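Takeout-like protein 1 (Epiphyas postvittana, PDB 3E8T) binds ubiquinone-8 in a long internal tunnel and probably serves as a carrier of hydrophobic ligands in insects. Local coordinates at residues 150-163 / 175-187. Sequence-based numbering, arbitrary orientation. Where two conformers were deposited one is given.
Sequences FDVKDNAQFGLTNL and LTFLNQNWKQVSE. With UQ8 (Ubiquinone-8), chain B.
Trp-182 lies against the corner at Asp-154 between strand 139-153 and strand 155-160. Asn-155 CA sits over its six-membered ring, 3.4 Å from the centroid and 4° off the normal, a CH-pi contact. Lys-183 CB lies over the opposite face, toward its rim, and Val-152 O meets the ring edge. With an alanine here, Asn-155 and Val-152 would probably lose their aromatic partner and a gap would open at the corner. Along strand 155-160, Asn-179 OD1 accepts from Phe-158 N at 2.9 Å, in the carbonyl plane. This ties the last turn of helix 168-180 to the strand backbone. The Phe-158 ring reaches inward, its CZ 3.6 Å from Val-185 CG1. The Lys-183 chain kinks at its second torsion (63°). Its NZ makes a salt bridge to Asp-151 OD1 at 2.6 Å and a hydrogen bond to Val-152 O from above the carbonyl plane. Lys-153 NZ makes a salt bridge to Asp-151 OD2. Water 1 joins Lys-183 NZ, Val-152 N and Ser-186 OG. Asp-154 and Asn-155 form a classic beta bulge opposite Lys-119. Ser-186 CB touches ubiquinone C35 at 3.3 Å, and C30 lies over one Phe-150 face. They line the tunnel, where curved antiparallel sheet wraps a long helix as in juvenile hormone binding proteins.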
loop_
_atom_site.group_PDB
_atom_site.type_symbol
_atom_site.label_atom_id
_atom_site.label_comp_id
_atom_site.label_asym_id
_atom_site.label_seq_id
_atom_site.Cartn_x
_atom_site.Cartn_y
_atom_site.Cartn_z
ATOM N N PHE A 150 0.131 0.787 9.455
ATOM C CA PHE A 150 1.005 -0.302 9.108
ATOM C C PHE A 150 1.923 -0.676 10.282
ATOM O O PHE A 150 2.188 0.137 11.195
ATOM C CB PHE A 150 1.834 0.030 7.844
ATOM C CG PHE A 150 2.898 1.046 8.066
ATOM C CD1 PHE A 150 4.157 0.684 8.473
ATOM C CD2 PHE A 150 2.591 2.392 7.992
ATOM C CE1 PHE A 150 5.123 1.637 8.738
ATOM C CE2 PHE A 150 3.572 3.360 8.265
ATOM C CZ PHE A 150 4.810 2.958 8.662
ATOM N N ASP A 151 2.427 -1.887 10.204
ATOM C CA ASP A 151 3.414 -2.372 11.167
ATOM C C ASP A 151 4.290 -3.390 10.447
ATOM O O ASP A 151 3.797 -4.464 10.055
ATOM C CB ASP A 151 2.641 -3.049 12.303
ATOM C CG ASP A 151 3.499 -3.660 13.362
ATOM O OD1 ASP A 151 4.714 -3.589 13.303
ATOM O OD2 ASP A 151 2.903 -4.271 14.314
ATOM N N VAL A 152 5.559 -3.058 10.218
ATOM C CA VAL A 152 6.501 -4.028 9.646
ATOM C C VAL A 152 6.945 -4.938 10.761
ATOM O O VAL A 152 7.608 -4.501 11.705
ATOM C CB VAL A 152 7.701 -3.335 8.983
ATOM C CG1 VAL A 152 8.585 -4.397 8.367
ATOM C CG2 VAL A 152 7.251 -2.283 7.952
ATOM N N LYS A 153 6.469 -6.192 10.735
ATOM C CA LYS A 153 6.682 -7.047 11.911
ATOM C C LYS A 153 7.974 -7.822 11.915
ATOM O O LYS A 153 8.510 -8.072 12.997
ATOM C CB LYS A 153 5.520 -8.028 12.067
ATOM C CG LYS A 153 4.252 -7.385 12.470
ATOM C CD LYS A 153 3.228 -8.377 13.047
ATOM C CE LYS A 153 2.047 -7.642 13.516
ATOM N NZ LYS A 153 2.286 -6.946 14.799
ATOM N N ASP A 154 8.470 -8.271 10.764
ATOM C CA ASP A 154 9.629 -9.146 10.744
ATOM C C ASP A 154 10.902 -8.407 10.501
ATOM O O ASP A 154 11.800 -8.535 11.319
ATOM C CB ASP A 154 9.474 -10.315 9.789
ATOM C CG ASP A 154 8.492 -11.344 10.268
ATOM O OD1 ASP A 154 7.788 -11.104 11.261
ATOM O OD2 ASP A 154 8.465 -12.395 9.605
ATOM N N ASN A 155 11.026 -7.714 9.367
ATOM C CA ASN A 155 12.198 -6.889 9.128
ATOM C C ASN A 155 12.050 -6.142 7.812
ATOM O O ASN A 155 11.094 -6.310 7.081
ATOM C CB ASN A 155 13.536 -7.699 9.302
ATOM C CG ASN A 155 13.534 -9.033 8.554
ATOM O OD1 ASN A 155 13.356 -9.058 7.351
ATOM N ND2 ASN A 155 13.698 -10.138 9.278
ATOM N N ALA A 156 12.990 -5.242 7.616
ATOM C CA ALA A 156 13.100 -4.520 6.382
ATOM C C ALA A 156 14.568 -4.402 6.032
ATOM O O ALA A 156 15.404 -4.224 6.937
ATOM C CB ALA A 156 12.481 -3.170 6.492
ATOM N N GLN A 157 14.867 -4.501 4.736
ATOM C CA GLN A 157 16.229 -4.353 4.254
ATOM C C GLN A 157 16.302 -3.311 3.197
ATOM O O GLN A 157 15.401 -3.150 2.364
ATOM C CB GLN A 157 16.798 -5.636 3.676
ATOM C CG GLN A 157 17.098 -6.688 4.667
ATOM C CD GLN A 157 15.949 -7.538 4.848
ATOM O OE1 GLN A 157 15.351 -7.979 3.860
ATOM N NE2 GLN A 157 15.576 -7.821 6.130
ATOM N N PHE A 158 17.380 -2.588 3.267
ATOM C CA PHE A 158 17.559 -1.402 2.454
ATOM C C PHE A 158 18.703 -1.595 1.506
ATOM O O PHE A 158 19.837 -1.782 1.930
ATOM C CB PHE A 158 17.819 -0.168 3.364
ATOM C CG PHE A 158 16.697 0.130 4.309
ATOM C CD1 PHE A 158 15.831 1.179 4.065
ATOM C CD2 PHE A 158 16.556 -0.594 5.498
ATOM C CE1 PHE A 158 14.795 1.416 4.898
ATOM C CE2 PHE A 158 15.536 -0.331 6.333
ATOM C CZ PHE A 158 14.647 0.643 6.028
ATOM N N GLY A 159 18.419 -1.448 0.236
ATOM C CA GLY A 159 19.443 -1.444 -0.825
ATOM C C GLY A 159 19.356 -0.093 -1.507
ATOM O O GLY A 159 18.301 0.281 -2.009
ATOM N N LEU A 160 20.428 0.671 -1.449
ATOM C CA LEU A 160 20.492 1.999 -2.072
ATOM C C LEU A 160 21.816 2.100 -2.803
ATOM O O LEU A 160 22.837 1.864 -2.190
ATOM C CB LEU A 160 20.407 3.129 -1.030
ATOM C CG LEU A 160 19.144 3.201 -0.195
ATOM C CD1 LEU A 160 19.367 4.073 1.078
ATOM C CD2 LEU A 160 17.990 3.721 -0.968
ATOM N N THR A 161 21.771 2.451 -4.079
ATOM C CA THR A 161 22.996 2.623 -4.846
ATOM C C THR A 161 23.413 4.074 -4.935
ATOM O O THR A 161 22.641 4.998 -4.749
ATOM C CB THR A 161 22.885 2.039 -6.270
ATOM O OG1 THR A 161 22.124 2.904 -7.089
ATOM C CG2 THR A 161 22.274 0.636 -6.234
ATOM N N ASN A 162 24.699 4.259 -5.158
ATOM C CA ASN A 162 25.324 5.575 -5.245
ATOM C C ASN A 162 24.986 6.456 -4.063
ATOM O O ASN A 162 24.782 7.672 -4.206
ATOM C CB ASN A 162 24.956 6.255 -6.531
ATOM C CG ASN A 162 25.826 7.476 -6.832
ATOM O OD1 ASN A 162 27.035 7.436 -6.592
ATOM N ND2 ASN A 162 25.227 8.515 -7.371
ATOM N N LEU A 163 25.064 5.879 -2.862
ATOM C CA LEU A 163 25.219 6.714 -1.676
ATOM C C LEU A 163 26.618 7.309 -1.685
ATOM O O LEU A 163 27.588 6.677 -2.103
ATOM C CB LEU A 163 25.072 5.865 -0.400
ATOM C CG LEU A 163 23.666 5.304 -0.104
ATOM C CD1 LEU A 163 23.776 4.242 0.951
ATOM C CD2 LEU A 163 22.726 6.443 0.326
ATOM N N LEU A 175 24.350 1.424 4.914
ATOM C CA LEU A 175 23.428 0.326 4.669
ATOM C C LEU A 175 23.326 -0.563 5.876
ATOM O O LEU A 175 22.237 -1.038 6.206
ATOM C CB LEU A 175 23.831 -0.407 3.400
ATOM C CG LEU A 175 23.682 0.414 2.098
ATOM C CD1 LEU A 175 24.277 -0.359 0.920
ATOM C CD2 LEU A 175 22.243 0.823 1.845
ATOM N N THR A 176 24.441 -0.790 6.554
ATOM C CA THR A 176 24.438 -1.534 7.799
ATOM C C THR A 176 23.551 -0.824 8.850
ATOM O O THR A 176 22.770 -1.454 9.555
ATOM C CB THR A 176 25.851 -1.698 8.320
ATOM O OG1 THR A 176 26.648 -2.429 7.354
ATOM C CG2 THR A 176 25.864 -2.362 9.687
ATOM N N PHE A 177 23.732 0.463 8.983
ATOM C CA PHE A 177 22.954 1.293 9.905
ATOM C C PHE A 177 21.463 1.186 9.615
ATOM O O PHE A 177 20.676 1.050 10.551
ATOM C CB PHE A 177 23.470 2.728 9.782
ATOM C CG PHE A 177 22.755 3.744 10.623
ATOM C CD1 PHE A 177 23.121 3.930 11.926
ATOM C CD2 PHE A 177 21.797 4.566 10.106
ATOM C CE1 PHE A 177 22.532 4.897 12.656
ATOM C CE2 PHE A 177 21.226 5.517 10.836
ATOM C CZ PHE A 177 21.576 5.685 12.113
ATOM N N LEU A 178 21.071 1.302 8.363
ATOM C CA LEU A 178 19.680 1.216 8.048
ATOM C C LEU A 178 19.072 -0.130 8.407
ATOM O O LEU A 178 17.977 -0.219 8.993
ATOM C CB LEU A 178 19.435 1.556 6.591
ATOM C CG LEU A 178 19.754 2.983 6.216
ATOM C CD1 LEU A 178 19.689 3.164 4.666
ATOM C CD2 LEU A 178 18.835 3.966 6.934
ATOM N N ASN A 179 19.793 -1.201 8.062
ATOM C CA ASN A 179 19.272 -2.500 8.351
ATOM C C ASN A 179 19.228 -2.760 9.842
ATOM O O ASN A 179 18.317 -3.437 10.325
ATOM C CB ASN A 179 20.085 -3.551 7.654
ATOM C CG ASN A 179 19.772 -3.672 6.228
ATOM O OD1 ASN A 179 18.949 -2.994 5.662
ATOM N ND2 ASN A 179 20.322 -4.718 5.666
ATOM N N GLN A 180 20.187 -2.237 10.597
ATOM C CA GLN A 180 20.145 -2.421 12.056
ATOM C C GLN A 180 18.992 -1.684 12.710
ATOM O O GLN A 180 18.425 -2.153 13.710
ATOM C CB GLN A 180 21.430 -1.897 12.610
ATOM C CG GLN A 180 22.491 -2.903 12.297
ATOM C CD GLN A 180 23.804 -2.576 12.889
ATOM O OE1 GLN A 180 24.102 -1.404 13.216
ATOM N NE2 GLN A 180 24.638 -3.611 13.041
ATOM N N ASN A 181 18.635 -0.552 12.157
ATOM C CA ASN A 181 17.633 0.318 12.727
ATOM C C ASN A 181 16.379 0.305 11.867
ATOM O O ASN A 181 15.652 1.255 11.812
ATOM C CB ASN A 181 18.188 1.736 12.870
ATOM C CG ASN A 181 19.340 1.782 13.820
ATOM O OD1 ASN A 181 19.166 1.705 15.035
ATOM N ND2 ASN A 181 20.562 1.867 13.277
ATOM N N TRP A 182 16.118 -0.854 11.266
ATOM C CA TRP A 182 15.033 -0.943 10.308
ATOM C C TRP A 182 13.695 -0.572 10.894
ATOM O O TRP A 182 12.871 0.045 10.216
ATOM C CB TRP A 182 14.989 -2.352 9.648
ATOM C CG TRP A 182 14.612 -3.459 10.553
ATOM C CD1 TRP A 182 15.478 -4.268 11.268
ATOM C CD2 TRP A 182 13.290 -3.861 10.926
ATOM N NE1 TRP A 182 14.748 -5.136 12.033
ATOM C CE2 TRP A 182 13.422 -4.894 11.863
ATOM C CE3 TRP A 182 12.013 -3.427 10.562
ATOM C CZ2 TRP A 182 12.333 -5.535 12.413
ATOM C CZ3 TRP A 182 10.951 -4.041 11.125
ATOM C CH2 TRP A 182 11.108 -5.063 12.064
ATOM N N LYS A 183 13.416 -0.968 12.131
ATOM C CA LYS A 183 12.097 -0.708 12.664
ATOM C C LYS A 183 11.871 0.784 12.897
ATOM O O LYS A 183 10.864 1.358 12.508
ATOM C CB LYS A 183 11.860 -1.515 13.955
ATOM C CG LYS A 183 10.493 -1.368 14.561
ATOM C CD LYS A 183 9.392 -1.871 13.692
ATOM C CE LYS A 183 8.069 -1.759 14.443
ATOM N NZ LYS A 183 7.003 -2.333 13.595
ATOM N N GLN A 184 12.862 1.442 13.497
ATOM C CA GLN A 184 12.788 2.875 13.706
ATOM C C GLN A 184 12.629 3.603 12.363
ATOM O O GLN A 184 11.857 4.544 12.253
ATOM C CB GLN A 184 14.039 3.354 14.426
ATOM C CG GLN A 184 14.089 4.842 14.588
ATOM C CD GLN A 184 15.238 5.329 15.434
ATOM O OE1 GLN A 184 16.226 4.625 15.585
ATOM N NE2 GLN A 184 15.131 6.536 15.907
ATOM N N VAL A 185 13.421 3.202 11.346
ATOM C CA VAL A 185 13.332 3.836 10.051
ATOM C C VAL A 185 11.940 3.655 9.467
ATOM O O VAL A 185 11.368 4.597 8.909
ATOM C CB VAL A 185 14.451 3.274 9.130
ATOM C CG1 VAL A 185 14.256 3.785 7.691
ATOM C CG2 VAL A 185 15.820 3.727 9.658
ATOM N N SER A 186 11.355 2.454 9.609
ATOM C CA SER A 186 10.007 2.238 9.095
ATOM C C SER A 186 8.986 3.153 9.796
ATOM O O SER A 186 8.056 3.656 9.156
ATOM C CB SER A 186 9.580 0.782 9.200
ATOM O OG SER A 186 9.228 0.385 10.523
ATOM N N GLU A 187 9.141 3.365 11.098
ATOM C CA GLU A 187 8.184 4.221 11.829
ATOM C C GLU A 187 8.371 5.689 11.492
ATOM O O GLU A 187 7.425 6.454 11.472
ATOM C CB GLU A 187 8.297 4.026 13.349
ATOM C CG GLU A 187 7.767 2.703 13.816
ATOM C CD GLU A 187 7.216 2.696 15.266
ATOM O OE1 GLU A 187 6.888 3.747 15.940
ATOM O OE2 GLU A 187 7.082 1.520 15.707
HETATM C C45 UQ8 B . 16.754 6.689 1.645
HETATM C C44 UQ8 B . 16.553 6.583 3.159
HETATM C C46 UQ8 B . 17.897 6.658 3.833
HETATM C C43 UQ8 B . 15.823 5.321 3.577
HETATM C C42 UQ8 B . 14.596 5.062 2.689
HETATM C C41 UQ8 B . 13.525 6.100 2.994
HETATM C C39 UQ8 B . 12.166 5.438 3.086
HETATM C C40 UQ8 B . 11.000 5.884 2.206
HETATM C C38 UQ8 B . 11.953 4.466 4.025
HETATM C C37 UQ8 B . 10.756 3.785 4.198
HETATM C C36 UQ8 B . 11.085 2.608 5.116
HETATM C C34 UQ8 B . 9.930 1.637 5.278
HETATM C C35 UQ8 B . 10.238 0.455 5.935
HETATM C C33 UQ8 B . 8.679 1.903 4.725
HETATM C C32 UQ8 B . 7.515 1.146 4.810
HETATM C C31 UQ8 B . 6.642 1.469 3.568
HETATM C C29 UQ8 B . 5.261 0.831 3.617
HETATM C C30 UQ8 B . 4.425 0.864 4.936
HETATM C C28 UQ8 B . 4.746 0.213 2.483
HETATM C C27 UQ8 B . 3.505 -0.407 2.400
HETATM C C26 UQ8 B . 2.920 -0.318 0.982
HETATM C C24 UQ8 B . 1.678 -1.207 0.850
HETATM C C25 UQ8 B . 1.806 -2.739 0.884
HETATM C C23 UQ8 B . 0.439 -0.622 0.709
HETATM C C22 UQ8 B . -0.791 -1.271 0.568
HETATM C C21 UQ8 B . -1.945 -0.269 0.603
HETATM C C19 UQ8 B . -3.332 -0.880 0.808
HETATM C C20 UQ8 B . -4.414 0.179 1.009
HETATM C C18 UQ8 B . -3.706 -1.914 -0.263
HETATM C C17 UQ8 B . -5.142 -2.425 -0.073
HETATM C C16 UQ8 B . -5.401 -3.763 -0.784
HETATM C C14 UQ8 B . -6.906 -3.994 -0.865
HETATM C C15 UQ8 B . -7.787 -3.603 0.336
HETATM C C13 UQ8 B . -7.499 -4.519 -2.012
HETATM C C12 UQ8 B . -8.872 -4.723 -2.127
HETATM C C11 UQ8 B . -9.248 -5.864 -3.094
HETATM C C9 UQ8 B . -10.626 -6.460 -2.752
HETATM C C10 UQ8 B . -11.466 -5.528 -1.863
HETATM C C8 UQ8 B . -11.355 -6.790 -4.052
HETATM C C7 UQ8 B . -12.549 -5.868 -4.318
HETATM C C6 UQ8 B . -13.836 -6.303 -3.577
HETATM C C1 UQ8 B . -14.615 -5.335 -2.931
HETATM C C1M UQ8 B . -14.193 -4.007 -2.977
HETATM C C2 UQ8 B . -15.788 -5.671 -2.243
HETATM O O2 UQ8 B . -16.476 -4.816 -1.678
HETATM C C3 UQ8 B . -16.207 -6.991 -2.198
HETATM O O3 UQ8 B . -17.350 -7.316 -1.529
HETATM C C3M UQ8 B . -18.482 -7.144 -2.380
HETATM C C4 UQ8 B . -15.453 -7.977 -2.823
HETATM O O4 UQ8 B . -15.883 -9.273 -2.767
HETATM C C4M UQ8 B . -16.110 -9.674 -1.407
HETATM C C5 UQ8 B . -14.277 -7.636 -3.505
HETATM O O5 UQ8 B . -13.634 -8.531 -4.060
HETATM O O HOH W 1 6.751 -0.571 11.302
HETATM O O HOH W 2 17.189 -5.816 8.267
HETATM O O HOH W 3 21.435 -2.767 3.821
#